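Local coordinates for cell shape-determining protein MreC (Listeria monocytogenes, PDB 2J5U) that is probably involved in forming and maintaining the shape of the bacterial cell, at residues A[76-79]-A[83-86]; A[133-138]-A[189-194]; A[144-149]-A[179-184]. All blocks are in the same frame, centred on the assembly; numbering follows the deposited sequence.

Contacts 2 and 3 lie in one six-stranded antiparallel barrel, contact 1 at the surface end of the other. The centres of contacts 2 and 3 are 8 Å apart, and their strands 135-139 and 145-153 are sheet neighbours: Val135 O is 2.8 Å from Ile149 N and Ala137 N 2.9 Å from Gly147 O, both probable hydrogen bonds. Contact 1 stands apart, its centre 21 Å from that of contact 2 and 26 Å from that of contact 3, across the centre of the chain from the latter. A second subunit reaches both contacts 2 and 3, and its Trp83, the copy of the residue stacked in contact 1, packs on Phe146 and Leu181 of contact 3.

Contact 1 of 3, residues A[76-79]-A[83-86]; sequences ISRN and WNDQ
Trp83 receives Arg78 in two ways at once, through its backbone carbonyl and over one face of its indole. The carbonyl oxygen is gripped side-on by two hydrogen bonds, Arg78 NE lying 2.8 Å and Arg78 NH1 2.7 Å from Trp83 O, both clearly bent (N-H...O about 140°). Both donors come from the same face of the carbonyl plane, NE moderately tilted from it and NH1 well above. The paired bonds restrain the rotation of the guanidinium. The group also lies almost flat on one face of the indole, the planes 12° apart and the centres of guanidinium and Trp83 ring separated by 3.5 Å. The charged end makes a cation-pi contact with the five-membered ring; Arg78 CD, 3.3 Å from the centroid of the Trp83 six-membered ring, adds a CH-pi contact. With CG anti to the backbone N (chi1 -172°) and the chain extended as far as NE, Arg78 passes over this face from the six-membered to the five-membered ring. The pair sits in the loop of the beta hairpin formed by strands 68-77 and 86-89, neighbours in a six-stranded antiparallel barrel. Trp83 NE1 donates to Tyr217 O, and Arg78 NH1 also donates to Met216 O, so both groups are tied to the segment preceding the barrel strand 221-227. Asn84 comes next, its OD1 a loose 4.0 Å from Arg78 NH1, oblique to the guanidinium. Gln86 O lies 3.8 Å from Arg78 CG, against the aliphatic part of the arginine, while the Gln86 side chain reaches Thr122 of strand 121-125.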
ATOM      1  N   ILE A  76      88.398   6.092  -4.945  1.00 56.56           N
ATOM      2  CA  ILE A  76      89.687   6.683  -4.591  1.00 56.27           C
ATOM      3  C   ILE A  76      90.868   5.716  -4.733  1.00 55.34           C
ATOM      4  O   ILE A  76      92.007   6.108  -4.527  1.00 56.87           O
ATOM      5  CB  ILE A  76      89.695   7.240  -3.164  1.00 56.29           C
ATOM      6  CG1 ILE A  76      89.497   6.116  -2.158  1.00 57.40           C
ATOM      7  CG2 ILE A  76      88.604   8.261  -3.017  1.00 58.21           C
ATOM      8  CD1 ILE A  76      89.524   6.589  -0.733  1.00 56.92           C
ATOM      9  N   SER A  77      90.609   4.462  -5.087  1.00 54.18           N
ATOM     10  CA  SER A  77      91.690   3.496  -5.254  1.00 54.08           C
ATOM     11  C   SER A  77      91.232   2.211  -5.912  1.00 54.04           C
ATOM     12  O   SER A  77      90.162   1.697  -5.616  1.00 55.75           O
ATOM     13  CB  SER A  77      92.336   3.163  -3.911  1.00 54.62           C
ATOM     14  OG  SER A  77      93.333   2.165  -4.070  1.00 56.91           O
ATOM     15  N   ARG A  78      92.053   1.695  -6.813  1.00 54.14           N
ATOM     16  CA  ARG A  78      91.742   0.466  -7.521  1.00 54.51           C
ATOM     17  C   ARG A  78      93.069  -0.178  -7.903  1.00 56.06           C
ATOM     18  O   ARG A  78      93.921   0.450  -8.526  1.00 55.43           O
ATOM     19  CB  ARG A  78      90.903   0.772  -8.758  1.00 51.31           C
ATOM     20  CG  ARG A  78      90.369  -0.451  -9.457  1.00 49.74           C
ATOM     21  CD  ARG A  78      89.346  -0.062 -10.500  1.00 47.73           C
ATOM     22  NE  ARG A  78      88.727  -1.223 -11.123  1.00 47.23           N
ATOM     23  CZ  ARG A  78      87.699  -1.156 -11.963  1.00 50.25           C
ATOM     24  NH1 ARG A  78      87.202  -2.271 -12.476  1.00 48.80           N
ATOM     25  NH2 ARG A  78      87.165   0.020 -12.289  1.00 50.77           N
ATOM     26  N   ASN A  79      93.243  -1.431  -7.505  1.00 57.00           N
ATOM     27  CA  ASN A  79      94.476  -2.143  -7.765  1.00 57.10           C
ATOM     28  C   ASN A  79      94.387  -2.985  -9.020  1.00 56.14           C
ATOM     29  O   ASN A  79      93.466  -3.772  -9.182  1.00 55.86           O
ATOM     30  CB  ASN A  79      94.809  -3.039  -6.571  1.00 58.59           C
ATOM     31  CG  ASN A  79      96.208  -3.619  -6.646  1.00 59.44           C
ATOM     32  OD1 ASN A  79      96.695  -3.982  -7.717  1.00 60.22           O
ATOM     33  ND2 ASN A  79      96.857  -3.721  -5.499  1.00 58.99           N
ATOM     34  N   TRP A  83      91.642  -5.632 -10.272  1.00 58.96           N
ATOM     35  CA  TRP A  83      90.866  -4.595 -10.935  1.00 58.40           C
ATOM     36  C   TRP A  83      89.365  -4.858 -11.065  1.00 59.22           C
ATOM     37  O   TRP A  83      88.548  -3.972 -10.806  1.00 60.15           O
ATOM     38  CB  TRP A  83      91.461  -4.357 -12.325  1.00 56.72           C
ATOM     39  CG  TRP A  83      91.039  -3.078 -12.965  1.00 53.57           C
ATOM     40  CD1 TRP A  83      90.059  -2.907 -13.901  1.00 52.69           C
ATOM     41  CD2 TRP A  83      91.569  -1.777 -12.695  1.00 50.56           C
ATOM     42  NE1 TRP A  83      89.945  -1.575 -14.228  1.00 52.66           N
ATOM     43  CE2 TRP A  83      90.857  -0.859 -13.499  1.00 50.26           C
ATOM     44  CE3 TRP A  83      92.571  -1.297 -11.844  1.00 51.09           C
ATOM     45  CZ2 TRP A  83      91.115   0.510 -13.480  1.00 48.69           C
ATOM     46  CZ3 TRP A  83      92.832   0.068 -11.822  1.00 49.45           C
ATOM     47  CH2 TRP A  83      92.100   0.957 -12.634  1.00 49.20           C
ATOM     48  N   ASN A  84      89.003  -6.068 -11.469  1.00 59.09           N
ATOM     49  CA  ASN A  84      87.600  -6.408 -11.661  1.00 59.99           C
ATOM     50  C   ASN A  84      86.866  -6.925 -10.441  1.00 59.39           C
ATOM     51  O   ASN A  84      85.689  -7.258 -10.518  1.00 61.73           O
ATOM     52  CB  ASN A  84      87.460  -7.435 -12.780  1.00 60.86           C
ATOM     53  CG  ASN A  84      87.864  -6.880 -14.113  1.00 63.45           C
ATOM     54  OD1 ASN A  84      87.631  -5.704 -14.401  1.00 63.07           O
ATOM     55  ND2 ASN A  84      88.459  -7.719 -14.947  1.00 64.48           N
ATOM     56  N   ASP A  85      87.550  -6.993  -9.316  1.00 57.88           N
ATOM     57  CA  ASP A  85      86.915  -7.503  -8.121  1.00 59.16           C
ATOM     58  C   ASP A  85      86.444  -6.422  -7.174  1.00 58.21           C
ATOM     59  O   ASP A  85      85.372  -6.503  -6.571  1.00 58.73           O
ATOM     60  CB  ASP A  85      87.890  -8.387  -7.326  1.00 59.24           C
ATOM     61  CG  ASP A  85      88.163  -9.716  -7.987  1.00 64.53           C
ATOM     62  OD1 ASP A  85      87.303 -10.192  -8.770  1.00 66.85           O
ATOM     63  OD2 ASP A  85      89.232 -10.303  -7.698  1.00 65.66           O
ATOM     64  N   GLN A  86      87.230  -5.372  -7.084  1.00 58.19           N
ATOM     65  CA  GLN A  86      86.955  -4.407  -6.067  1.00 58.78           C
ATOM     66  C   GLN A  86      87.400  -2.989  -6.348  1.00 57.54           C
ATOM     67  O   GLN A  86      88.247  -2.730  -7.195  1.00 58.11           O
ATOM     68  CB  GLN A  86      87.624  -5.012  -4.845  1.00 60.43           C
ATOM     69  CG  GLN A  86      87.895  -4.218  -3.660  1.00 63.95           C
ATOM     70  CD  GLN A  86      88.568  -5.113  -2.641  1.00 64.73           C
ATOM     71  OE1 GLN A  86      88.138  -6.248  -2.435  1.00 61.67           O
ATOM     72  NE2 GLN A  86      89.619  -4.616  -2.004  1.00 65.09           N
TER

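Contact 2 of 3, residues A[133-138]-A[189-194]; sequences NRVSAK and IFIGTI
Val135 and Ala137 meet Ile191 inside a closed six-stranded antiparallel barrel, one of two in a chain whose core belongs to the Peptidase_PA clan, the group of chymotrypsin-like double barrels. Strands 135-139 and 190-199 are not hydrogen-bonded partners here; strand 175-178 lies between them, and the contact is made by side chains alone. Val135, at the start of its strand, points toward Ile191 and meets it tip to tip: Val135 CG2 is 4.1 Å from Ile191 CD1. Ser136, next in sequence, points away from Ile191, in keeping with strand alternation, and its side chain touches Ser179. With Ala137 the chain faces the interior again. Its short side chain also touches Ile149 and Val176, so this methyl sits among residues of both adjoining strands. Lys138 leaves the contact for the subunit interface, where its NZ forms a salt bridge with Asp47 of the second subunit. On strand 190-199, Ile191 and Gly192 both face Val176 of the adjoining strand 175-178 in a classic beta bulge, and Leu109 of the other barrel also packs on Ile191. The isoleucine is stretched inward, with CG1 anti to its carbonyl carbon (chi1 -65°) and CD1 at the far end of an extended branch (chi2 177°). That single terminal methyl serves both partners, and its closer approach is to Ala137, with Ile191 CD1 3.8 Å from Ala137 CB.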
ATOM      1  N   ASN A 133      79.280 -14.311  -4.966  1.00 63.10           N
ATOM      2  CA  ASN A 133      78.678 -13.015  -5.257  1.00 62.46           C
ATOM      3  C   ASN A 133      77.379 -13.148  -6.056  1.00 61.70           C
ATOM      4  O   ASN A 133      77.338 -13.820  -7.079  1.00 61.92           O
ATOM      5  CB  ASN A 133      79.694 -12.150  -5.995  1.00 62.30           C
ATOM      6  CG  ASN A 133      79.242 -10.729  -6.138  1.00 62.23           C
ATOM      7  OD1 ASN A 133      78.657 -10.158  -5.217  1.00 65.39           O
ATOM      8  ND2 ASN A 133      79.524 -10.135  -7.288  1.00 59.65           N
ATOM      9  N   ARG A 134      76.312 -12.509  -5.584  1.00 59.77           N
ATOM     10  CA  ARG A 134      75.029 -12.618  -6.266  1.00 59.69           C
ATOM     11  C   ARG A 134      74.059 -11.483  -5.989  1.00 57.48           C
ATOM     12  O   ARG A 134      74.213 -10.755  -5.022  1.00 59.11           O
ATOM     13  CB  ARG A 134      74.377 -13.954  -5.895  1.00 62.72           C
ATOM     14  CG  ARG A 134      74.393 -14.264  -4.415  1.00 67.05           C
ATOM     15  CD  ARG A 134      74.073 -15.725  -4.155  1.00 72.88           C
ATOM     16  NE  ARG A 134      72.642 -15.974  -4.183  1.00 79.07           N
ATOM     17  CZ  ARG A 134      71.866 -15.987  -3.099  1.00 83.24           C
ATOM     18  NH1 ARG A 134      70.552 -16.205  -3.218  1.00 81.91           N
ATOM     19  NH2 ARG A 134      72.402 -15.807  -1.886  1.00 84.47           N
ATOM     20  N   VAL A 135      73.066 -11.321  -6.856  1.00 53.45           N
ATOM     21  CA  VAL A 135      72.055 -10.291  -6.658  1.00 50.23           C
ATOM     22  C   VAL A 135      70.707 -10.788  -7.192  1.00 48.66           C
ATOM     23  O   VAL A 135      70.636 -11.415  -8.250  1.00 48.61           O
ATOM     24  CB  VAL A 135      72.500  -8.922  -7.305  1.00 49.64           C
ATOM     25  CG1 VAL A 135      73.573  -9.157  -8.292  1.00 50.31           C
ATOM     26  CG2 VAL A 135      71.342  -8.215  -7.970  1.00 46.56           C
ATOM     27  N   SER A 136      69.646 -10.549  -6.425  1.00 48.18           N
ATOM     28  CA  SER A 136      68.293 -10.967  -6.807  1.00 47.80           C
ATOM     29  C   SER A 136      67.809 -10.048  -7.927  1.00 47.87           C
ATOM     30  O   SER A 136      67.807  -8.822  -7.779  1.00 46.26           O
ATOM     31  CB  SER A 136      67.332 -10.830  -5.625  1.00 48.15           C
ATOM     32  OG  SER A 136      67.813 -11.463  -4.464  1.00 48.92           O
ATOM     33  N   ALA A 137      67.363 -10.636  -9.025  1.00 48.89           N
ATOM     34  CA  ALA A 137      66.931  -9.837 -10.154  1.00 51.77           C
ATOM     35  C   ALA A 137      65.612 -10.243 -10.776  1.00 53.25           C
ATOM     36  O   ALA A 137      65.127 -11.358 -10.597  1.00 51.62           O
ATOM     37  CB  ALA A 137      68.023  -9.845 -11.237  1.00 53.56           C
ATOM     38  N   LYS A 138      65.070  -9.306 -11.544  1.00 55.10           N
ATOM     39  CA  LYS A 138      63.818  -9.477 -12.251  1.00 57.47           C
ATOM     40  C   LYS A 138      64.012  -9.122 -13.731  1.00 58.53           C
ATOM     41  O   LYS A 138      64.695  -8.144 -14.065  1.00 58.90           O
ATOM     42  CB  LYS A 138      62.752  -8.565 -11.642  1.00 58.93           C
ATOM     43  CG  LYS A 138      61.366  -8.787 -12.208  1.00 62.75           C
ATOM     44  CD  LYS A 138      60.358  -7.875 -11.553  1.00 65.00           C
ATOM     45  CE  LYS A 138      60.670  -6.431 -11.864  1.00 67.62           C
ATOM     46  NZ  LYS A 138      59.678  -5.525 -11.243  1.00 70.91           N
ATOM     47  N   ILE A 189      66.685  -1.105  -9.845  1.00 57.30           N
ATOM     48  CA  ILE A 189      67.937  -0.590 -10.364  1.00 57.09           C
ATOM     49  C   ILE A 189      68.266  -1.379 -11.618  1.00 56.24           C
ATOM     50  O   ILE A 189      68.218  -2.605 -11.609  1.00 56.81           O
ATOM     51  CB  ILE A 189      69.086  -0.738  -9.351  1.00 59.60           C
ATOM     52  CG1 ILE A 189      68.935   0.276  -8.214  1.00 59.87           C
ATOM     53  CG2 ILE A 189      70.415  -0.427 -10.035  1.00 60.17           C
ATOM     54  CD1 ILE A 189      67.566   0.367  -7.634  1.00 64.34           C
ATOM     55  N   PHE A 190      68.587  -0.678 -12.701  1.00 55.37           N
ATOM     56  CA  PHE A 190      68.920  -1.341 -13.965  1.00 55.92           C
ATOM     57  C   PHE A 190      70.238  -2.116 -13.860  1.00 55.65           C
ATOM     58  O   PHE A 190      71.243  -1.595 -13.368  1.00 54.15           O
ATOM     59  CB  PHE A 190      69.022  -0.315 -15.109  1.00 55.14           C
ATOM     60  CG  PHE A 190      69.310  -0.936 -16.458  1.00 55.69           C
ATOM     61  CD1 PHE A 190      68.391  -1.798 -17.058  1.00 55.79           C
ATOM     62  CD2 PHE A 190      70.511  -0.684 -17.116  1.00 54.30           C
ATOM     63  CE1 PHE A 190      68.666  -2.406 -18.302  1.00 53.92           C
ATOM     64  CE2 PHE A 190      70.796  -1.283 -18.349  1.00 52.66           C
ATOM     65  CZ  PHE A 190      69.869  -2.147 -18.943  1.00 52.70           C
ATOM     66  N   ILE A 191      70.228  -3.359 -14.328  1.00 55.30           N
ATOM     67  CA  ILE A 191      71.421  -4.190 -14.279  1.00 57.35           C
ATOM     68  C   ILE A 191      72.006  -4.368 -15.674  1.00 59.83           C
ATOM     69  O   ILE A 191      73.193  -4.127 -15.891  1.00 61.51           O
ATOM     70  CB  ILE A 191      71.121  -5.594 -13.714  1.00 56.05           C
ATOM     71  CG1 ILE A 191      70.671  -5.502 -12.250  1.00 54.80           C
ATOM     72  CG2 ILE A 191      72.337  -6.456 -13.847  1.00 53.31           C
ATOM     73  CD1 ILE A 191      70.298  -6.840 -11.650  1.00 52.87           C
ATOM     74  N   GLY A 192      71.173  -4.792 -16.619  1.00 60.62           N
ATOM     75  CA  GLY A 192      71.654  -5.002 -17.970  1.00 60.59           C
ATOM     76  C   GLY A 192      70.612  -5.531 -18.934  1.00 61.49           C
ATOM     77  O   GLY A 192      69.414  -5.426 -18.689  1.00 62.19           O
ATOM     78  N   THR A 193      71.076  -6.135 -20.023  1.00 62.62           N
ATOM     79  CA  THR A 193      70.192  -6.649 -21.058  1.00 62.90           C
ATOM     80  C   THR A 193      70.390  -8.118 -21.372  1.00 63.80           C
ATOM     81  O   THR A 193      71.524  -8.588 -21.428  1.00 65.20           O
ATOM     82  CB  THR A 193      70.414  -5.860 -22.346  1.00 63.23           C
ATOM     83  OG1 THR A 193      69.932  -4.524 -22.164  1.00 64.66           O
ATOM     84  CG2 THR A 193      69.709  -6.516 -23.514  1.00 64.69           C
ATOM     85  N   ILE A 194      69.297  -8.853 -21.577  1.00 65.01           N
ATOM     86  CA  ILE A 194      69.449 -10.262 -21.925  1.00 66.24           C
ATOM     87  C   ILE A 194      70.126 -10.243 -23.277  1.00 68.68           C
ATOM     88  O   ILE A 194      69.760  -9.471 -24.163  1.00 69.49           O
ATOM     89  CB  ILE A 194      68.115 -11.009 -22.064  1.00 64.82           C
ATOM     90  CG1 ILE A 194      67.456 -11.165 -20.697  1.00 65.12           C
ATOM     91  CG2 ILE A 194      68.359 -12.379 -22.670  1.00 62.14           C
ATOM     92  CD1 ILE A 194      66.171 -11.962 -20.727  1.00 64.73           C
TER

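Contact 3 of 3, residues A[144-149]-A[179-184]; sequences NAFGII and SGLGGK
Phe146 and Leu181 cross at about a right angle, the CD2-CE2 bond of the ring meeting a single leucine methyl. Leu181 CD1 lies 3.5 Å from Phe146 CD2 and 3.7 Å from Phe146 CE2, approaching the ring obliquely. Phe146 holds CG beside its backbone N and anti to the carbonyl carbon (chi1 -59°), which swings the ring off strand 145-153 toward the 179-184 loop. Ser179 supplies the second touch in a different orientation: its CB comes at the ring edge, near the ring plane, 4.0 Å from Phe146 CD2. The same ring carbon therefore meets both loop residues. The serine hydroxyl does not take part in this packing; instead Leu181 N donates to Ser179 OG over 3.1 Å in a fairly straight bond (157°), an ST turn that links the two residues presented to the ring. OG can accept it because it lies between the backbone N and the carbonyl carbon (chi1 68°). A type I beta turn follows at once from Gly180 to Gly183, closed by Gly183 N to Gly180 O at 3.0 Å. Gly180 and Gly183 both have positive phi, and at Gly183 a CB would be jammed against the preceding carbonyl oxygen. Gly180 O also accepts from Arg227 NH2, tying the turn to the end of strand 221-227 in the other barrel. The second subunit also packs here: its Trp83 ring meets Phe146 and packs on Leu181, and its Tyr217 OH is hydrogen-bonded to Phe146 N. Strand 145-153 and the glycine-rich loop thus join in one part of the subunit interface, where apolar packing is combined with hydrogen bonds and the outside of the second six-stranded barrel meets the neighbouring copy of MreC.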
ATOM      1  N   ASN A 144      56.715 -10.695 -15.787  1.00 68.91           N
ATOM      2  CA  ASN A 144      58.008 -10.705 -15.116  1.00 64.63           C
ATOM      3  C   ASN A 144      58.478 -12.086 -14.676  1.00 62.88           C
ATOM      4  O   ASN A 144      57.674 -12.986 -14.430  1.00 62.80           O
ATOM      5  CB  ASN A 144      57.936  -9.784 -13.906  1.00 62.71           C
ATOM      6  CG  ASN A 144      57.684  -8.357 -14.296  1.00 60.92           C
ATOM      7  OD1 ASN A 144      57.321  -7.527 -13.470  1.00 58.92           O
ATOM      8  ND2 ASN A 144      57.892  -8.057 -15.573  1.00 60.65           N
ATOM      9  N   ALA A 145      59.793 -12.248 -14.589  1.00 61.96           N
ATOM     10  CA  ALA A 145      60.401 -13.501 -14.141  1.00 59.94           C
ATOM     11  C   ALA A 145      61.498 -13.125 -13.147  1.00 57.84           C
ATOM     12  O   ALA A 145      62.082 -12.043 -13.241  1.00 56.97           O
ATOM     13  CB  ALA A 145      60.985 -14.269 -15.318  1.00 59.43           C
ATOM     14  N   PHE A 146      61.768 -14.008 -12.194  1.00 55.43           N
ATOM     15  CA  PHE A 146      62.781 -13.735 -11.188  1.00 54.23           C
ATOM     16  C   PHE A 146      63.931 -14.722 -11.223  1.00 53.71           C
ATOM     17  O   PHE A 146      63.770 -15.868 -11.621  1.00 54.12           O
ATOM     18  CB  PHE A 146      62.141 -13.725  -9.805  1.00 51.92           C
ATOM     19  CG  PHE A 146      61.060 -12.705  -9.666  1.00 54.26           C
ATOM     20  CD1 PHE A 146      59.784 -12.947 -10.173  1.00 54.44           C
ATOM     21  CD2 PHE A 146      61.324 -11.465  -9.086  1.00 53.68           C
ATOM     22  CE1 PHE A 146      58.790 -11.963 -10.106  1.00 53.31           C
ATOM     23  CE2 PHE A 146      60.332 -10.476  -9.017  1.00 51.87           C
ATOM     24  CZ  PHE A 146      59.070 -10.728  -9.527  1.00 51.31           C
ATOM     25  N   GLY A 147      65.101 -14.263 -10.810  1.00 53.77           N
ATOM     26  CA  GLY A 147      66.259 -15.129 -10.812  1.00 55.04           C
ATOM     27  C   GLY A 147      67.401 -14.531 -10.017  1.00 55.61           C
ATOM     28  O   GLY A 147      67.257 -13.482  -9.381  1.00 53.90           O
ATOM     29  N   ILE A 148      68.542 -15.208 -10.051  1.00 55.86           N
ATOM     30  CA  ILE A 148      69.714 -14.741  -9.335  1.00 56.52           C
ATOM     31  C   ILE A 148      70.867 -14.463 -10.291  1.00 55.60           C
ATOM     32  O   ILE A 148      71.227 -15.312 -11.101  1.00 55.65           O
ATOM     33  CB  ILE A 148      70.182 -15.785  -8.307  1.00 56.70           C
ATOM     34  CG1 ILE A 148      69.020 -16.199  -7.405  1.00 59.11           C
ATOM     35  CG2 ILE A 148      71.293 -15.205  -7.470  1.00 57.22           C
ATOM     36  CD1 ILE A 148      68.446 -15.069  -6.577  1.00 60.35           C
ATOM     37  N   ILE A 149      71.422 -13.261 -10.226  1.00 54.82           N
ATOM     38  CA  ILE A 149      72.570 -12.948 -11.062  1.00 56.58           C
ATOM     39  C   ILE A 149      73.708 -13.573 -10.261  1.00 58.21           C
ATOM     40  O   ILE A 149      73.843 -13.320  -9.061  1.00 58.17           O
ATOM     41  CB  ILE A 149      72.814 -11.435 -11.172  1.00 56.82           C
ATOM     42  CG1 ILE A 149      71.689 -10.764 -11.969  1.00 54.61           C
ATOM     43  CG2 ILE A 149      74.179 -11.193 -11.802  1.00 55.91           C
ATOM     44  CD1 ILE A 149      71.671 -11.100 -13.410  1.00 54.60           C
ATOM     45  N   SER A 179      65.379  -6.971  -7.971  1.00 50.51           N
ATOM     46  CA  SER A 179      64.071  -7.340  -7.445  1.00 48.45           C
ATOM     47  C   SER A 179      63.867  -6.875  -6.007  1.00 48.43           C
ATOM     48  O   SER A 179      62.739  -6.713  -5.554  1.00 50.36           O
ATOM     49  CB  SER A 179      63.909  -8.852  -7.495  1.00 49.44           C
ATOM     50  OG  SER A 179      64.785  -9.496  -6.588  1.00 51.88           O
ATOM     51  N   GLY A 180      64.967  -6.661  -5.297  1.00 45.97           N
ATOM     52  CA  GLY A 180      64.893  -6.261  -3.907  1.00 43.85           C
ATOM     53  C   GLY A 180      64.585  -7.460  -3.012  1.00 45.54           C
ATOM     54  O   GLY A 180      64.644  -7.369  -1.788  1.00 43.72           O
ATOM     55  N   LEU A 181      64.294  -8.599  -3.630  1.00 45.79           N
ATOM     56  CA  LEU A 181      63.915  -9.789  -2.894  1.00 48.94           C
ATOM     57  C   LEU A 181      64.985 -10.443  -2.053  1.00 49.62           C
ATOM     58  O   LEU A 181      64.696 -11.351  -1.275  1.00 51.25           O
ATOM     59  CB  LEU A 181      63.285 -10.801  -3.854  1.00 47.58           C
ATOM     60  CG  LEU A 181      62.085 -10.132  -4.528  1.00 47.72           C
ATOM     61  CD1 LEU A 181      61.471 -11.045  -5.567  1.00 47.26           C
ATOM     62  CD2 LEU A 181      61.062  -9.767  -3.463  1.00 47.23           C
ATOM     63  N   GLY A 182      66.215  -9.976  -2.204  1.00 51.63           N
ATOM     64  CA  GLY A 182      67.317 -10.509  -1.423  1.00 49.05           C
ATOM     65  C   GLY A 182      67.361  -9.781  -0.093  1.00 49.03           C
ATOM     66  O   GLY A 182      68.154 -10.118   0.783  1.00 48.15           O
ATOM     67  N   GLY A 183      66.510  -8.762   0.035  1.00 49.82           N
ATOM     68  CA  GLY A 183      66.418  -7.996   1.262  1.00 48.52           C
ATOM     69  C   GLY A 183      67.386  -6.858   1.492  1.00 49.95           C
ATOM     70  O   GLY A 183      67.325  -6.211   2.536  1.00 50.42           O
ATOM     71  N   LYS A 184      68.270  -6.576   0.543  1.00 51.85           N
ATOM     72  CA  LYS A 184      69.220  -5.504   0.769  1.00 51.28           C
ATOM     73  C   LYS A 184      69.340  -4.404  -0.267  1.00 51.68           C
ATOM     74  O   LYS A 184      69.944  -3.376   0.005  1.00 52.21           O
ATOM     75  CB  LYS A 184      70.600  -6.085   1.043  1.00 53.53           C
ATOM     76  CG  LYS A 184      71.016  -7.151   0.088  1.00 55.43           C
ATOM     77  CD  LYS A 184      70.974  -8.493   0.763  1.00 61.80           C
ATOM     78  CE  LYS A 184      71.910  -8.544   1.962  1.00 65.12           C
ATOM     79  NZ  LYS A 184      72.143  -9.960   2.406  1.00 70.17           N
TER